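Local coordinates for redox-sensing transcriptional repressor rex (Thermoanaerobacter ethanolicus, PDB 3WG9), which probably represses transcription in response to the cellular NADH/NAD+ balance, binding DNA as a homodimer and sensing the dinucleotide with a Rossmann-fold domain, at residues B[140-144]-B[145-149]; B[115-119]-B[120-124]; B[125-129]-B[130-134]; B[182-185]-B[186-190]. All blocks are in the same frame, centred on the assembly; numbering follows the deposited sequence.

Contact 1. Residues B[140-144]-B[145-149]; sequences DFIAR and NKIDI
Asn145, the first residue past the end of helix 138-144, folds back over Phe141 four residues earlier, and its side chain is the one to follow. CB starts 3.3 Å from Phe141 O. From there CG turns to the side of its own backbone N (chi1 -67°), which carries the amide back over the last turn. The amide ends with ND2 giving a hydrogen bond to Phe141 O at 3.0 Å, in the plane of both the amide and the carbonyl. Asn145 N also donates to that oxygen, at 2.9 Å, so two N-H groups of one residue grip a single carbonyl. ND2 lies at the same time 3.2 Å above the centre of the Phe141 ring; with ring and amide planes 26° apart this is a stack, not an N-H aimed at the ring. Phe141 makes it possible because its CG is swung beside its own carbonyl carbon. On the far part of the ring, CE2 meets Ile147 CD1 at 3.9 Å. Replacing Phe141 with an alanine would probably leave the Asn145 amide without its flat support and open a gap beside Ile147. Beyond Lys146, which has left-handed backbone angles, Ile147 N bonds to Ile142 O at 3.1 Å, the 6→1 bond known from Schellman motifs, although its usual 5→2 companion is absent. The turn thus ends the helical part of a beta-alpha-beta crossover leading to strand 149-152: Ile142 and Ile147 pack on Ile88 of strand 85-90 and on Ile171, while Phe141 meets Phe116 of strand 110-117 edge-to-face.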
loop_
_atom_site.group_PDB
_atom_site.type_symbol
_atom_site.label_atom_id
_atom_site.label_comp_id
_atom_site.label_asym_id
_atom_site.label_seq_id
_atom_site.Cartn_x
_atom_site.Cartn_y
_atom_site.Cartn_z
ATOM N N ASP B 140 25.239 6.043 14.035
ATOM C CA ASP B 140 26.159 7.123 13.735
ATOM C C ASP B 140 25.786 7.805 12.400
ATOM O O ASP B 140 25.783 9.019 12.283
ATOM C CB ASP B 140 27.585 6.576 13.676
ATOM C CG ASP B 140 28.604 7.681 13.373
ATOM O OD1 ASP B 140 29.025 8.393 14.313
ATOM O OD2 ASP B 140 28.963 7.839 12.178
ATOM N N PHE B 141 25.412 7.000 11.413
ATOM C CA PHE B 141 25.145 7.529 10.083
ATOM C C PHE B 141 23.925 8.467 10.142
ATOM O O PHE B 141 23.898 9.530 9.498
ATOM C CB PHE B 141 24.873 6.370 9.117
ATOM C CG PHE B 141 24.714 6.802 7.703
ATOM C CD1 PHE B 141 25.813 6.819 6.843
ATOM C CD2 PHE B 141 23.449 7.180 7.220
ATOM C CE1 PHE B 141 25.666 7.215 5.516
ATOM C CE2 PHE B 141 23.286 7.598 5.907
ATOM C CZ PHE B 141 24.394 7.614 5.051
ATOM N N ILE B 142 22.910 8.054 10.884
ATOM C CA ILE B 142 21.653 8.842 10.984
ATOM C C ILE B 142 21.929 10.246 11.489
ATOM O O ILE B 142 21.400 11.222 10.961
ATOM C CB ILE B 142 20.617 8.128 11.899
ATOM C CG1 ILE B 142 19.975 6.935 11.122
ATOM C CG2 ILE B 142 19.606 9.141 12.431
ATOM C CD1 ILE B 142 19.267 5.939 12.102
ATOM N N ALA B 143 22.722 10.322 12.550
ATOM C CA ALA B 143 23.029 11.573 13.225
ATOM C C ALA B 143 23.967 12.401 12.361
ATOM O O ALA B 143 23.813 13.593 12.351
ATOM C CB ALA B 143 23.694 11.327 14.569
ATOM N N ARG B 144 24.896 11.768 11.645
ATOM C CA ARG B 144 25.856 12.502 10.794
ATOM C C ARG B 144 25.235 13.036 9.510
ATOM O O ARG B 144 25.698 14.046 8.974
ATOM C CB ARG B 144 27.079 11.655 10.397
ATOM C CG ARG B 144 27.989 11.318 11.546
ATOM C CD ARG B 144 29.471 11.619 11.287
ATOM N NE ARG B 144 30.031 11.030 10.074
ATOM C CZ ARG B 144 31.334 10.806 9.883
ATOM N NH1 ARG B 144 32.212 11.078 10.844
ATOM N NH2 ARG B 144 31.768 10.281 8.738
ATOM N N ASN B 145 24.224 12.341 9.003
ATOM C CA ASN B 145 23.650 12.679 7.700
ATOM C C ASN B 145 22.235 13.254 7.712
ATOM O O ASN B 145 21.568 13.254 6.681
ATOM C CB ASN B 145 23.728 11.433 6.821
ATOM C CG ASN B 145 25.174 11.058 6.494
ATOM O OD1 ASN B 145 25.740 11.638 5.597
ATOM N ND2 ASN B 145 25.776 10.138 7.244
ATOM N N LYS B 146 21.765 13.658 8.888
ATOM C CA LYS B 146 20.449 14.250 9.119
ATOM C C LYS B 146 19.345 13.403 8.466
ATOM O O LYS B 146 18.572 13.904 7.666
ATOM C CB LYS B 146 20.363 15.702 8.612
ATOM C CG LYS B 146 21.661 16.516 8.874
ATOM C CD LYS B 146 21.527 17.955 8.334
ATOM C CE LYS B 146 22.895 18.608 8.157
ATOM N NZ LYS B 146 22.792 19.756 7.210
ATOM N N ILE B 147 19.321 12.113 8.775
ATOM C CA ILE B 147 18.287 11.228 8.183
ATOM C C ILE B 147 16.925 11.445 8.832
ATOM O O ILE B 147 16.791 11.361 10.054
ATOM C CB ILE B 147 18.695 9.762 8.313
ATOM C CG1 ILE B 147 20.085 9.560 7.717
ATOM C CG2 ILE B 147 17.627 8.828 7.634
ATOM C CD1 ILE B 147 20.180 9.937 6.234
ATOM N N ASP B 148 15.916 11.616 7.988
ATOM C CA ASP B 148 14.565 11.827 8.419
ATOM C C ASP B 148 13.798 10.512 8.487
ATOM O O ASP B 148 13.053 10.339 9.427
ATOM C CB ASP B 148 13.869 12.772 7.442
ATOM C CG ASP B 148 14.544 14.167 7.405
ATOM O OD1 ASP B 148 14.717 14.737 8.498
ATOM O OD2 ASP B 148 15.042 14.579 6.327
ATOM N N ILE B 149 13.893 9.662 7.456
ATOM C CA ILE B 149 12.964 8.518 7.307
ATOM C C ILE B 149 13.789 7.226 7.241
ATOM O O ILE B 149 14.767 7.187 6.500
ATOM C CB ILE B 149 12.102 8.628 6.043
ATOM C CG1 ILE B 149 11.257 9.926 6.036
ATOM C CG2 ILE B 149 11.216 7.346 5.891
ATOM C CD1 ILE B 149 10.591 10.218 4.629
#

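Contact 2. Residues B[115-119]-B[120-124]; sequences IFDIN and PRLFG
Asn119 and the residues just after it meet first through hydrogen bonds. Its backbone O accepts from Leu122 N at 2.8 Å, and its side-chain OD1 accepts from Arg121 N at 3.1 Å. The second donor stands well above the amide's carbonyl plane, 55° out of it, so the bond does not use a lone pair. With CG opposite its own backbone N (chi1 -164°), Asn119 lays the amide alongside Arg121, the two side chains pointing the same way. On the strand side, Asn119 N donates to Asp117 OD2 at 2.8 Å, closing an Asx turn on the anti side of the carboxylate. A leucine in place of Asn119 would probably leave Arg121 N without its side-chain acceptor and let the start of the turn shift. Carbonyl-to-ring contacts come next. Phe123 turns back so that CE1 sits 3.1 Å from Asn119 O, which approaches obliquely, and 3.3 Å from Asp117 O, which lies at the ring edge near its plane; one face of the ring rests on Pro120 CA. Van der Waals contact is slight: Leu122 CD1 comes to 3.8 Å from Asp117 OD2, and Leu122 CG lies against Asn119 CB. Outside this turn Asp117 OD1 accepts from Ala92 N, while Leu122 packs on Val132. Both carboxylate oxygens of Asp117 are therefore held by backbone N-H groups. That fixes the acid at the end of strand 110-117, the second of the Rossmann sheet, where Asp117 binds NAD(H) and where such acids classically receive the adenosine ribose.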
loop_
_atom_site.group_PDB
_atom_site.type_symbol
_atom_site.label_atom_id
_atom_site.label_comp_id
_atom_site.label_asym_id
_atom_site.label_seq_id
_atom_site.Cartn_x
_atom_site.Cartn_y
_atom_site.Cartn_z
ATOM N N ILE B 115 22.052 2.404 2.362
ATOM C CA ILE B 115 21.382 1.143 2.530
ATOM C C ILE B 115 22.183 0.321 3.526
ATOM O O ILE B 115 23.416 0.335 3.513
ATOM C CB ILE B 115 21.266 0.383 1.163
ATOM C CG1 ILE B 115 20.442 1.147 0.135
ATOM C CG2 ILE B 115 20.789 -1.080 1.311
ATOM C CD1 ILE B 115 20.538 0.421 -1.234
ATOM N N PHE B 116 21.498 -0.362 4.414
ATOM C CA PHE B 116 22.118 -1.060 5.532
ATOM C C PHE B 116 21.702 -2.526 5.541
ATOM O O PHE B 116 20.548 -2.892 5.221
ATOM C CB PHE B 116 21.768 -0.348 6.837
ATOM C CG PHE B 116 22.335 1.049 6.888
ATOM C CD1 PHE B 116 23.586 1.284 7.488
ATOM C CD2 PHE B 116 21.692 2.096 6.223
ATOM C CE1 PHE B 116 24.172 2.544 7.466
ATOM C CE2 PHE B 116 22.242 3.340 6.196
ATOM C CZ PHE B 116 23.501 3.581 6.836
ATOM N N ASP B 117 22.669 -3.366 5.905
ATOM C CA ASP B 117 22.410 -4.795 5.958
ATOM C C ASP B 117 23.323 -5.496 6.967
ATOM O O ASP B 117 24.331 -4.918 7.436
ATOM C CB ASP B 117 22.531 -5.403 4.552
ATOM C CG ASP B 117 21.861 -6.763 4.452
ATOM O OD1 ASP B 117 20.646 -6.819 4.126
ATOM O OD2 ASP B 117 22.592 -7.758 4.735
ATOM N N ILE B 118 22.901 -6.680 7.387
ATOM C CA ILE B 118 23.611 -7.406 8.430
ATOM C C ILE B 118 24.701 -8.324 7.851
ATOM O O ILE B 118 25.561 -8.826 8.577
ATOM C CB ILE B 118 22.563 -8.186 9.284
ATOM C CG1 ILE B 118 23.110 -8.704 10.608
ATOM C CG2 ILE B 118 21.893 -9.336 8.510
ATOM C CD1 ILE B 118 22.443 -10.055 10.987
ATOM N N ASN B 119 24.609 -8.585 6.555
ATOM C CA ASN B 119 25.539 -9.493 5.858
ATOM C C ASN B 119 26.887 -8.869 5.450
ATOM O O ASN B 119 26.947 -8.117 4.467
ATOM C CB ASN B 119 24.858 -9.999 4.609
ATOM C CG ASN B 119 25.550 -11.223 4.035
ATOM O OD1 ASN B 119 26.667 -11.537 4.408
ATOM N ND2 ASN B 119 24.908 -11.870 3.109
ATOM N N PRO B 120 27.980 -9.237 6.153
ATOM C CA PRO B 120 29.330 -8.754 5.842
ATOM C C PRO B 120 29.659 -8.779 4.351
ATOM O O PRO B 120 30.439 -7.939 3.877
ATOM C CB PRO B 120 30.233 -9.748 6.588
ATOM C CG PRO B 120 29.380 -10.166 7.772
ATOM C CD PRO B 120 28.028 -10.340 7.132
ATOM N N ARG B 121 29.068 -9.732 3.638
ATOM C CA ARG B 121 29.291 -9.904 2.208
ATOM C C ARG B 121 29.028 -8.639 1.460
ATOM O O ARG B 121 29.706 -8.359 0.484
ATOM C CB ARG B 121 28.342 -10.947 1.588
ATOM C CG ARG B 121 28.991 -12.256 1.077
ATOM C CD ARG B 121 27.974 -13.070 0.310
ATOM N NE ARG B 121 27.500 -12.293 -0.838
ATOM C CZ ARG B 121 28.208 -12.092 -1.960
ATOM N NH1 ARG B 121 29.402 -12.688 -2.165
ATOM N NH2 ARG B 121 27.712 -11.321 -2.912
ATOM N N LEU B 122 27.962 -7.946 1.817
ATOM C CA LEU B 122 27.505 -6.846 0.978
ATOM C C LEU B 122 28.172 -5.534 1.282
ATOM O O LEU B 122 28.116 -4.637 0.468
ATOM C CB LEU B 122 25.995 -6.714 1.030
ATOM C CG LEU B 122 25.309 -8.072 1.012
ATOM C CD1 LEU B 122 23.823 -7.836 1.110
ATOM C CD2 LEU B 122 25.670 -8.847 -0.246
ATOM N N PHE B 123 28.815 -5.422 2.432
ATOM C CA PHE B 123 29.457 -4.188 2.808
ATOM C C PHE B 123 30.337 -3.611 1.719
ATOM O O PHE B 123 31.527 -3.952 1.605
ATOM C CB PHE B 123 30.230 -4.380 4.096
ATOM C CG PHE B 123 29.388 -4.897 5.205
ATOM C CD1 PHE B 123 28.002 -5.018 5.042
ATOM C CD2 PHE B 123 29.961 -5.213 6.418
ATOM C CE1 PHE B 123 27.224 -5.500 6.054
ATOM C CE2 PHE B 123 29.175 -5.704 7.451
ATOM C CZ PHE B 123 27.813 -5.834 7.269
ATOM N N GLY B 124 29.728 -2.808 0.849
ATOM C CA GLY B 124 30.484 -2.106 -0.161
ATOM C C GLY B 124 29.806 -2.209 -1.496
ATOM O O GLY B 124 30.104 -1.415 -2.372
#

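Contact 3. Residues B[125-129]-B[130-134]; sequences LKIRD and VEVMD
Leu125 and Val132 meet through their backbones, and the flat groups here are peptide carbonyls, not rings. The Leu125 carbonyl receives Val132 N at 3.0 Å from above its plane, 36° out of it, and the same oxygen takes a CA-H contact from Glu131 CA at 3.4 Å. Val130 O is approached in a similar way, by Ile127 N in a hydrogen bond of 2.8 Å, tilted modestly from the carbonyl plane, and by Lys126 CA at 3.2 Å. Lys126 and Glu131, lying between these two bonds, form a non-hydrogen-bonded antiparallel pair. Their side chains meet carbon to carbon, Lys126 CE to Glu131 CG at 4.0 Å; the charged ends stay apart, so any attraction is probably diffuse. On the other side the contact is apolar. Val132 CG2, placed beside its own backbone N by chi1 of 173°, reaches Leu125 CD2 at 3.5 Å and Ile127 CD1 at 4.2 Å. Ile127, Val130 and Val132 continue this greasy surface onto Ile115 of strand 110-117, and Ile127 also reaches helix 94-102. Arg128 and Asp129 make the bend, both with left-handed backbone angles. All this is a tight hairpin-like turn, its two arms joined by a single bridge, and its second arm runs into strand 132-134, the outermost strand of this chain's parallel Rossmann sheet, beside strand 110-117.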
loop_
_atom_site.group_PDB
_atom_site.type_symbol
_atom_site.label_atom_id
_atom_site.label_comp_id
_atom_site.label_asym_id
_atom_site.label_seq_id
_atom_site.Cartn_x
_atom_site.Cartn_y
_atom_site.Cartn_z
ATOM N N LEU B 125 28.893 -3.150 -1.686
ATOM C CA LEU B 125 28.090 -3.122 -2.913
ATOM C C LEU B 125 27.654 -1.703 -3.163
ATOM O O LEU B 125 27.625 -0.899 -2.219
ATOM C CB LEU B 125 26.818 -4.000 -2.814
ATOM C CG LEU B 125 25.696 -3.947 -3.891
ATOM C CD1 LEU B 125 25.836 -4.872 -5.146
ATOM C CD2 LEU B 125 24.323 -4.217 -3.321
ATOM N N LYS B 126 27.157 -1.466 -4.378
ATOM C CA LYS B 126 26.358 -0.306 -4.693
ATOM C C LYS B 126 24.999 -0.726 -5.225
ATOM O O LYS B 126 24.846 -1.775 -5.836
ATOM C CB LYS B 126 27.044 0.571 -5.745
ATOM C CG LYS B 126 28.468 1.006 -5.391
ATOM C CD LYS B 126 28.537 1.977 -4.219
ATOM C CE LYS B 126 29.968 2.477 -3.999
ATOM N NZ LYS B 126 30.366 3.583 -4.922
ATOM N N ILE B 127 24.027 0.149 -5.058
ATOM C CA ILE B 127 22.698 -0.048 -5.573
ATOM C C ILE B 127 22.288 1.350 -5.948
ATOM O O ILE B 127 22.254 2.246 -5.090
ATOM C CB ILE B 127 21.760 -0.609 -4.479
ATOM C CG1 ILE B 127 22.048 -2.097 -4.277
ATOM C CG2 ILE B 127 20.237 -0.275 -4.759
ATOM C CD1 ILE B 127 21.166 -2.763 -3.227
ATOM N N ARG B 128 22.060 1.592 -7.237
ATOM C CA ARG B 128 21.487 2.873 -7.591
ATOM C C ARG B 128 22.561 3.899 -7.225
ATOM O O ARG B 128 22.276 5.066 -6.913
ATOM C CB ARG B 128 20.194 3.031 -6.770
ATOM C CG ARG B 128 19.490 4.354 -6.822
ATOM C CD ARG B 128 18.236 4.225 -7.669
ATOM N NE ARG B 128 18.415 4.785 -9.006
ATOM C CZ ARG B 128 18.583 6.083 -9.261
ATOM N NH1 ARG B 128 18.627 6.976 -8.269
ATOM N NH2 ARG B 128 18.717 6.490 -10.516
ATOM N N ASP B 129 23.816 3.453 -7.291
ATOM C CA ASP B 129 24.939 4.252 -6.805
ATOM C C ASP B 129 24.780 4.644 -5.338
ATOM O O ASP B 129 24.914 5.807 -4.972
ATOM C CB ASP B 129 25.117 5.507 -7.671
ATOM C CG ASP B 129 26.481 5.562 -8.341
ATOM O OD1 ASP B 129 27.477 5.134 -7.701
ATOM O OD2 ASP B 129 26.562 6.046 -9.501
ATOM N N VAL B 130 24.461 3.667 -4.501
ATOM C CA VAL B 130 24.273 3.908 -3.070
ATOM C C VAL B 130 24.974 2.747 -2.391
ATOM O O VAL B 130 24.741 1.569 -2.719
ATOM C CB VAL B 130 22.753 3.944 -2.711
ATOM C CG1 VAL B 130 22.551 3.934 -1.219
ATOM C CG2 VAL B 130 22.108 5.167 -3.304
ATOM N N GLU B 131 25.879 3.061 -1.490
ATOM C CA GLU B 131 26.643 2.015 -0.829
ATOM C C GLU B 131 25.819 1.238 0.179
ATOM O O GLU B 131 24.950 1.791 0.898
ATOM C CB GLU B 131 27.850 2.601 -0.125
ATOM C CG GLU B 131 29.050 1.657 -0.152
ATOM C CD GLU B 131 30.059 1.983 0.953
ATOM O OE1 GLU B 131 30.664 1.017 1.473
ATOM O OE2 GLU B 131 30.207 3.182 1.335
ATOM N N VAL B 132 25.999 -0.067 0.172
ATOM C CA VAL B 132 25.458 -0.874 1.234
ATOM C C VAL B 132 26.428 -0.802 2.371
ATOM O O VAL B 132 27.641 -1.069 2.160
ATOM C CB VAL B 132 25.227 -2.349 0.764
ATOM C CG1 VAL B 132 24.814 -3.253 1.971
ATOM C CG2 VAL B 132 24.168 -2.368 -0.345
ATOM N N MET B 133 25.948 -0.538 3.584
ATOM C CA MET B 133 26.871 -0.435 4.733
ATOM C C MET B 133 26.400 -1.356 5.850
ATOM O O MET B 133 25.234 -1.731 5.865
ATOM C CB MET B 133 26.911 1.001 5.244
ATOM C CG MET B 133 27.566 1.973 4.287
ATOM S SD MET B 133 27.200 3.688 4.741
ATOM C CE MET B 133 28.072 4.568 3.456
ATOM N N ASP B 134 27.292 -1.728 6.784
ATOM C CA ASP B 134 26.943 -2.522 7.971
ATOM C C ASP B 134 25.937 -1.744 8.826
ATOM O O ASP B 134 26.178 -0.602 9.190
ATOM C CB ASP B 134 28.213 -2.794 8.807
ATOM C CG ASP B 134 27.987 -3.677 10.036
ATOM O OD1 ASP B 134 26.866 -4.123 10.374
ATOM O OD2 ASP B 134 29.018 -3.957 10.695
#

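Contact 4. Residues B[182-185]-B[186-190]; sequences LKVP and DDVIL
Pro185, Leu190 and Val184 carry this contact, which folds the chain back on itself ahead of strand 189-192. Pro185 opens a type I beta turn that ends at Val188. Its carbonyl O accepts from Val188 N at 3.0 Å, the donor standing 49° out of the carbonyl plane. Two atoms of the pyrrolidine ring make contact: CB lies 3.3 Å from Asp187 OD1, and CD meets Val188 CG2 at 4.1 Å, ring and valine running side by side in the same direction. Val184 fills the inside of the bend. With CG1 beside the backbone N (chi1 -61°), its CG2 falls in the crowded position between N and the carbonyl carbon, and from there it touches Leu190 CB at 3.8 Å and comes equally near Val188 O. Its CB faces Val188 CB at 4.0 Å, so one branched residue spans both inward side chains of the returning chain. Leu190 reaches furthest back. With CG opposite its own backbone N (chi1 168°), it sends CD2 to Leu182 O at 3.2 Å, a methyl resting on a carbonyl, and to Leu182 CB at 4.0 Å. The inward residues thus alternate with outward ones, Val188 and Leu190 facing the loop while Ile189 turns away and packs on Leu206 of the second subunit. Around the contact, Leu182, Val184 and Pro185 lie on helix 159-168, through Gln160, Ala163 and Val167, and Leu190 lies on Ile174 and Asn176. The loop thus lies between helix 159-168 and strands 173-176 and 189-192, packing on both, the latter being the outermost strand on this side of the chain's sheet.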
loop_
_atom_site.group_PDB
_atom_site.type_symbol
_atom_site.label_atom_id
_atom_site.label_comp_id
_atom_site.label_asym_id
_atom_site.label_seq_id
_atom_site.Cartn_x
_atom_site.Cartn_y
_atom_site.Cartn_z
ATOM N N LEU B 182 5.028 -2.344 14.571
ATOM C CA LEU B 182 6.140 -1.967 15.470
ATOM C C LEU B 182 5.744 -0.992 16.583
ATOM O O LEU B 182 4.766 -0.294 16.442
ATOM C CB LEU B 182 7.280 -1.362 14.653
ATOM C CG LEU B 182 7.833 -2.315 13.603
ATOM C CD1 LEU B 182 8.877 -1.571 12.827
ATOM C CD2 LEU B 182 8.410 -3.594 14.195
ATOM N N LYS B 183 6.520 -0.940 17.658
ATOM C CA LYS B 183 6.300 -0.002 18.747
ATOM C C LYS B 183 7.337 1.138 18.624
ATOM O O LYS B 183 8.542 0.840 18.608
ATOM C CB LYS B 183 6.544 -0.686 20.091
ATOM C CG LYS B 183 5.576 -1.817 20.433
ATOM C CD LYS B 183 4.178 -1.566 19.902
ATOM C CE LYS B 183 3.375 -2.873 19.895
ATOM N NZ LYS B 183 3.484 -3.549 21.224
ATOM N N VAL B 184 6.872 2.390 18.574
ATOM C CA VAL B 184 7.762 3.572 18.594
ATOM C C VAL B 184 7.109 4.595 19.517
ATOM O O VAL B 184 5.895 4.544 19.758
ATOM C CB VAL B 184 7.922 4.230 17.165
ATOM C CG1 VAL B 184 8.563 3.221 16.132
ATOM C CG2 VAL B 184 6.612 4.665 16.664
ATOM N N PRO B 185 7.896 5.571 19.986
ATOM C CA PRO B 185 7.368 6.626 20.835
ATOM C C PRO B 185 6.366 7.427 20.026
ATOM O O PRO B 185 6.450 7.501 18.788
ATOM C CB PRO B 185 8.615 7.479 21.168
ATOM C CG PRO B 185 9.762 6.530 21.061
ATOM C CD PRO B 185 9.375 5.486 20.009
ATOM N N ASP B 186 5.465 8.089 20.726
ATOM C CA ASP B 186 4.349 8.775 20.109
ATOM C C ASP B 186 4.810 9.910 19.204
ATOM O O ASP B 186 4.065 10.348 18.319
ATOM C CB ASP B 186 3.432 9.367 21.180
ATOM C CG ASP B 186 2.510 8.335 21.805
ATOM O OD1 ASP B 186 2.485 7.171 21.366
ATOM O OD2 ASP B 186 1.793 8.692 22.763
ATOM N N ASP B 187 6.029 10.397 19.405
ATOM C CA ASP B 187 6.460 11.548 18.610
ATOM C C ASP B 187 7.086 11.119 17.272
ATOM O O ASP B 187 7.362 11.974 16.430
ATOM C CB ASP B 187 7.495 12.400 19.392
ATOM C CG ASP B 187 8.720 11.596 19.763
ATOM O OD1 ASP B 187 8.559 10.744 20.651
ATOM O OD2 ASP B 187 9.850 11.746 19.161
ATOM N N VAL B 188 7.374 9.829 17.123
ATOM C CA VAL B 188 7.985 9.284 15.920
ATOM C C VAL B 188 6.842 8.880 14.988
ATOM O O VAL B 188 5.889 8.225 15.411
ATOM C CB VAL B 188 8.842 8.025 16.251
ATOM C CG1 VAL B 188 9.417 7.342 14.955
ATOM C CG2 VAL B 188 10.029 8.449 17.201
ATOM N N ILE B 189 6.916 9.267 13.728
ATOM C CA ILE B 189 5.866 8.867 12.765
ATOM C C ILE B 189 6.096 7.408 12.382
ATOM O O ILE B 189 7.213 7.071 12.004
ATOM C CB ILE B 189 5.905 9.738 11.497
ATOM C CG1 ILE B 189 5.520 11.178 11.846
ATOM C CG2 ILE B 189 4.866 9.242 10.445
ATOM C CD1 ILE B 189 6.229 12.265 10.975
ATOM N N LEU B 190 5.084 6.535 12.500
ATOM C CA LEU B 190 5.288 5.146 12.058
ATOM C C LEU B 190 4.232 4.831 11.026
ATOM O O LEU B 190 3.053 4.945 11.334
ATOM C CB LEU B 190 5.144 4.129 13.195
ATOM C CG LEU B 190 5.058 2.629 12.785
ATOM C CD1 LEU B 190 6.325 2.083 12.019
ATOM C CD2 LEU B 190 4.833 1.784 14.024
#

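All four contacts are local, at ends and turns of the Rossmann sheet and its helices. Contacts 2 and 3 touch where strand 110-117 pairs with the outermost strand 132-134: Ile115 and Asp117 of one probably hydrogen-bond to Met133 of the other. Contact 1 follows them in the chain and meets both through the Phe141 ring, on Phe116 and Met133. Contact 4 stands apart at the opposite outermost strand, 189-192, about 26 Å from contact 2 between centres. Contact 2 is a surface turn made mostly of polar bonds around a nucleotide-binding acid; the others are partly buried. Contact 1 combines a helix end with an amide-ring stack, contact 3 uses backbone pairing, and contact 4 mainly aliphatic packing.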